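Local coordinates for DegV family protein (Thermus thermophilus, PDB 2DT8) that binds fatty acids, holding a palmitic acid molecule in its interior, and also carries a zinc ion, its wider cellular role being unsettled, at residues D39-F49 and E259-P270. Residues are numbered along the deposited sequence; the frame is centred on the assembly and turned at random.
Sequences DWEEITPTEIF and ELGAVIASHTGP. With PLM (palmitic acid), chain C.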
loop_
_atom_site.group_PDB
_atom_site.type_symbol
_atom_site.label_atom_id
_atom_site.label_comp_id
_atom_site.label_asym_id
_atom_site.label_seq_id
_atom_site.Cartn_x
_atom_site.Cartn_y
_atom_site.Cartn_z
ATOM N N ASP A 39 5.112 -12.155 -5.462
ATOM C CA ASP A 39 5.068 -11.419 -4.214
ATOM C C ASP A 39 4.362 -12.260 -3.134
ATOM O O ASP A 39 3.440 -13.011 -3.458
ATOM C CB ASP A 39 4.213 -10.159 -4.534
ATOM C CG ASP A 39 4.337 -9.024 -3.533
ATOM O OD1 ASP A 39 5.308 -8.997 -2.739
ATOM O OD2 ASP A 39 3.450 -8.132 -3.576
ATOM N N TRP A 40 4.824 -12.147 -1.890
ATOM C CA TRP A 40 4.268 -12.856 -0.727
ATOM C C TRP A 40 4.389 -14.379 -0.679
ATOM O O TRP A 40 4.744 -14.940 0.360
ATOM C CB TRP A 40 2.788 -12.477 -0.516
ATOM C CG TRP A 40 2.609 -11.091 0.081
ATOM C CD1 TRP A 40 2.324 -9.936 -0.585
ATOM C CD2 TRP A 40 2.750 -10.732 1.461
ATOM N NE1 TRP A 40 2.280 -8.876 0.293
ATOM C CE2 TRP A 40 2.551 -9.335 1.556
ATOM C CE3 TRP A 40 3.051 -11.452 2.627
ATOM C CZ2 TRP A 40 2.617 -8.645 2.776
ATOM C CZ3 TRP A 40 3.118 -10.764 3.838
ATOM C CH2 TRP A 40 2.911 -9.376 3.900
ATOM N N GLU A 41 4.196 -15.085 -1.771
ATOM C CA GLU A 41 4.177 -16.543 -1.853
ATOM C C GLU A 41 5.518 -17.223 -2.017
ATOM O O GLU A 41 5.735 -18.316 -1.489
ATOM C CB GLU A 41 3.308 -16.989 -3.031
ATOM C CG GLU A 41 1.889 -16.482 -3.042
ATOM C CD GLU A 41 1.101 -17.096 -1.913
ATOM O OE1 GLU A 41 0.817 -18.310 -1.991
ATOM O OE2 GLU A 41 0.764 -16.374 -0.952
ATOM N N GLU A 42 6.463 -16.516 -2.558
ATOM C CA GLU A 42 7.762 -17.062 -2.883
ATOM C C GLU A 42 8.998 -16.291 -2.486
ATOM O O GLU A 42 10.108 -16.767 -2.712
ATOM C CB GLU A 42 7.838 -17.309 -4.384
ATOM C CG GLU A 42 6.767 -18.205 -4.945
ATOM C CD GLU A 42 7.030 -18.508 -6.397
ATOM O OE1 GLU A 42 7.007 -17.569 -7.219
ATOM O OE2 GLU A 42 7.281 -19.687 -6.722
ATOM N N ILE A 43 8.799 -15.086 -1.918
ATOM C CA ILE A 43 9.914 -14.277 -1.473
ATOM C C ILE A 43 9.448 -13.320 -0.385
ATOM O O ILE A 43 8.258 -13.061 -0.259
ATOM C CB ILE A 43 10.527 -13.501 -2.675
ATOM C CG1 ILE A 43 11.855 -12.859 -2.253
ATOM C CG2 ILE A 43 9.530 -12.452 -3.196
ATOM C CD1 ILE A 43 12.781 -12.543 -3.392
ATOM N N THR A 44 10.472 -12.917 0.417
ATOM C CA THR A 44 10.237 -11.979 1.515
ATOM C C THR A 44 11.194 -10.792 1.464
ATOM O O THR A 44 12.237 -10.855 0.816
ATOM C CB THR A 44 10.483 -12.636 2.886
ATOM O OG1 THR A 44 11.894 -12.829 3.058
ATOM C CG2 THR A 44 9.779 -13.988 2.990
ATOM N N PRO A 45 10.839 -9.686 2.137
ATOM C CA PRO A 45 11.723 -8.515 2.155
ATOM C C PRO A 45 13.095 -8.883 2.746
ATOM O O PRO A 45 14.134 -8.449 2.248
ATOM C CB PRO A 45 10.972 -7.533 3.043
ATOM C CG PRO A 45 9.521 -7.839 2.680
ATOM C CD PRO A 45 9.497 -9.348 2.658
ATOM N N THR A 46 13.091 -9.696 3.799
ATOM C CA THR A 46 14.335 -10.103 4.454
ATOM C C THR A 46 15.276 -10.803 3.479
ATOM O O THR A 46 16.487 -10.544 3.482
ATOM C CB THR A 46 14.041 -11.035 5.647
ATOM O OG1 THR A 46 13.330 -10.304 6.652
ATOM C CG2 THR A 46 15.338 -11.576 6.249
ATOM N N GLU A 47 14.725 -11.679 2.640
ATOM C CA GLU A 47 15.544 -12.393 1.666
ATOM C C GLU A 47 16.154 -11.442 0.650
ATOM O O GLU A 47 17.316 -11.590 0.273
ATOM C CB GLU A 47 14.717 -13.464 0.948
ATOM C CG GLU A 47 14.381 -14.631 1.853
ATOM C CD GLU A 47 13.369 -15.584 1.246
ATOM O OE1 GLU A 47 12.351 -15.118 0.693
ATOM O OE2 GLU A 47 13.597 -16.803 1.335
ATOM N N ILE A 48 15.366 -10.478 0.189
ATOM C CA ILE A 48 15.851 -9.500 -0.767
ATOM C C ILE A 48 17.010 -8.694 -0.190
ATOM O O ILE A 48 18.047 -8.534 -0.840
ATOM C CB ILE A 48 14.721 -8.530 -1.154
ATOM C CG1 ILE A 48 13.703 -9.274 -2.019
ATOM C CG2 ILE A 48 15.284 -7.301 -1.878
ATOM C CD1 ILE A 48 12.388 -8.537 -2.196
ATOM N N PHE A 49 16.850 -8.203 1.035
ATOM C CA PHE A 49 17.903 -7.397 1.633
ATOM C C PHE A 49 19.183 -8.178 1.937
ATOM O O PHE A 49 20.284 -7.643 1.933
ATOM C CB PHE A 49 17.369 -6.665 2.869
ATOM C CG PHE A 49 16.144 -5.833 2.579
ATOM C CD1 PHE A 49 16.035 -5.144 1.371
ATOM C CD2 PHE A 49 15.102 -5.747 3.491
ATOM C CE1 PHE A 49 14.897 -4.386 1.071
ATOM C CE2 PHE A 49 13.958 -4.987 3.201
ATOM C CZ PHE A 49 13.862 -4.308 1.988
ATOM N N GLU A 259 3.524 -6.829 7.708
ATOM C CA GLU A 259 4.804 -6.578 7.078
ATOM C C GLU A 259 4.491 -6.130 5.649
ATOM O O GLU A 259 3.454 -6.481 5.081
ATOM C CB GLU A 259 5.635 -7.864 7.034
ATOM C CG GLU A 259 6.988 -7.679 6.373
ATOM C CD GLU A 259 7.891 -8.897 6.469
ATOM O OE1 GLU A 259 7.401 -10.014 6.742
ATOM O OE2 GLU A 259 9.107 -8.723 6.256
ATOM N N LEU A 260 5.386 -5.323 5.091
ATOM C CA LEU A 260 5.272 -4.885 3.709
ATOM C C LEU A 260 5.524 -6.102 2.831
ATOM O O LEU A 260 6.258 -7.026 3.223
ATOM C CB LEU A 260 6.374 -3.877 3.388
ATOM C CG LEU A 260 6.288 -2.477 3.978
ATOM C CD1 LEU A 260 7.591 -1.741 3.711
ATOM C CD2 LEU A 260 5.117 -1.744 3.339
ATOM N N GLY A 261 4.927 -6.113 1.650
ATOM C CA GLY A 261 5.190 -7.201 0.731
ATOM C C GLY A 261 6.568 -7.014 0.107
ATOM O O GLY A 261 7.152 -5.923 0.147
ATOM N N ALA A 262 7.089 -8.084 -0.485
ATOM C CA ALA A 262 8.395 -8.039 -1.123
ATOM C C ALA A 262 8.425 -7.026 -2.264
ATOM O O ALA A 262 9.442 -6.366 -2.489
ATOM C CB ALA A 262 8.758 -9.416 -1.638
ATOM N N VAL A 263 7.317 -6.888 -2.992
ATOM C CA VAL A 263 7.304 -5.928 -4.095
ATOM C C VAL A 263 7.419 -4.494 -3.578
ATOM O O VAL A 263 8.235 -3.717 -4.081
ATOM C CB VAL A 263 6.055 -6.110 -4.990
ATOM C CG1 VAL A 263 5.904 -4.923 -5.944
ATOM C CG2 VAL A 263 6.205 -7.394 -5.809
ATOM N N ILE A 264 6.642 -4.133 -2.561
ATOM C CA ILE A 264 6.756 -2.784 -2.027
ATOM C C ILE A 264 8.129 -2.574 -1.372
ATOM O O ILE A 264 8.769 -1.543 -1.569
ATOM C CB ILE A 264 5.652 -2.489 -0.978
ATOM C CG1 ILE A 264 4.275 -2.547 -1.639
ATOM C CG2 ILE A 264 5.891 -1.113 -0.340
ATOM C CD1 ILE A 264 4.026 -1.449 -2.663
ATOM N N ALA A 265 8.589 -3.562 -0.606
ATOM C CA ALA A 265 9.873 -3.455 0.081
ATOM C C ALA A 265 11.054 -3.315 -0.877
ATOM O O ALA A 265 12.087 -2.746 -0.508
ATOM C CB ALA A 265 10.082 -4.662 0.986
ATOM N N SER A 266 10.915 -3.841 -2.092
ATOM C CA SER A 266 11.977 -3.743 -3.105
ATOM C C SER A 266 12.234 -2.283 -3.481
ATOM O O SER A 266 13.311 -1.937 -3.983
ATOM C CB SER A 266 11.592 -4.509 -4.376
ATOM O OG SER A 266 11.628 -5.914 -4.172
ATOM N N HIS A 267 11.232 -1.437 -3.246
ATOM C CA HIS A 267 11.347 -0.014 -3.541
ATOM C C HIS A 267 11.598 0.851 -2.318
ATOM O O HIS A 267 12.322 1.836 -2.396
ATOM C CB HIS A 267 10.103 0.460 -4.273
ATOM C CG HIS A 267 9.977 -0.133 -5.633
ATOM N ND1 HIS A 267 10.603 0.405 -6.744
ATOM C CD2 HIS A 267 9.393 -1.279 -6.053
ATOM C CE1 HIS A 267 10.409 -0.386 -7.779
ATOM N NE2 HIS A 267 9.675 -1.420 -7.387
ATOM N N THR A 268 11.012 0.500 -1.180
ATOM C CA THR A 268 11.249 1.309 0.021
ATOM C C THR A 268 12.588 0.976 0.678
ATOM O O THR A 268 13.284 1.861 1.189
ATOM C CB THR A 268 10.128 1.131 1.059
ATOM O OG1 THR A 268 10.083 -0.235 1.482
ATOM C CG2 THR A 268 8.768 1.521 0.469
ATOM N N GLY A 269 12.943 -0.305 0.667
ATOM C CA GLY A 269 14.201 -0.718 1.251
ATOM C C GLY A 269 14.084 -1.175 2.690
ATOM O O GLY A 269 12.985 -1.234 3.240
ATOM N N PRO A 270 15.209 -1.505 3.332
ATOM C CA PRO A 270 15.204 -1.963 4.724
ATOM C C PRO A 270 14.827 -0.878 5.726
ATOM O O PRO A 270 14.898 0.319 5.429
ATOM C CB PRO A 270 16.634 -2.470 4.928
ATOM C CG PRO A 270 17.434 -1.603 4.014
ATOM C CD PRO A 270 16.572 -1.519 2.771
HETATM C C1 PLM C . 5.771 -2.624 -10.378
HETATM O O1 PLM C . 4.864 -2.122 -11.219
HETATM O O2 PLM C . 6.760 -3.169 -10.820
HETATM C C2 PLM C . 5.560 -2.503 -8.882
HETATM C C3 PLM C . 6.060 -1.131 -8.417
HETATM C C4 PLM C . 5.906 -0.998 -6.900
HETATM C C5 PLM C . 6.372 0.393 -6.473
HETATM C C6 PLM C . 6.141 0.592 -4.976
HETATM C C7 PLM C . 6.652 1.964 -4.581
HETATM C C8 PLM C . 6.254 2.271 -3.157
HETATM C C9 PLM C . 6.485 3.760 -2.913
HETATM C CA PLM C . 6.688 4.011 -1.432
HETATM C CB PLM C . 5.321 4.164 -0.791
HETATM C CC PLM C . 5.051 2.955 0.087
HETATM C CD PLM C . 4.742 3.429 1.495
HETATM C CE PLM C . 4.652 2.216 2.417
HETATM C CF PLM C . 4.450 2.680 3.867
HETATM C CG PLM C . 2.987 3.067 4.084
HETATM O O HOH W 1 3.962 -5.906 -1.995
HETATM O O HOH W 2 6.522 -10.895 0.243
HETATM O O HOH W 3 10.890 -10.550 5.605
#
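Asp39 holds the first turn of helix 262-268, whose N-cap residue is Gly261: its OD1 accepts from Val263 N at 2.9 Å, met from above the carboxylate plane, while OD2 bonds to Ser9 and, through a water, reaches Ile264 N. The chi1 of -163° sets the carboxylate anti to its own backbone N and brings it against Val263 CG2. An anion at a helix start would probably be steadied by the helix dipole. Ile43 CG2 and Ala262 CB, 3.5 Å apart, are tighter than usual van der Waals contact; Pro45 CB meets Ala265 CB at an ordinary 3.6 Å. Pro270 CD makes a CH-pi contact over one face of Phe49, 3.9 Å from the ring centroid; Pro45 O stands over the rim of the opposite face, and Ala265 O meets the ring edge. The indole of Trp40 packs closely too, NE1 3.4 Å from Gly261 CA and bonded to Asp12, its CH2 edge at Glu259 O. The solvent side is looser: a water bridges Glu259 OE2 and the N of exposed Thr46. Residues 45-49, starting helix 45-53 with a Thr44-Glu47 capping box, cross helix 262-268 at -39°; Val263, Ile264, His267 and Thr268 line the palmitic acid, with strands 24-32 and 60-62 alongside.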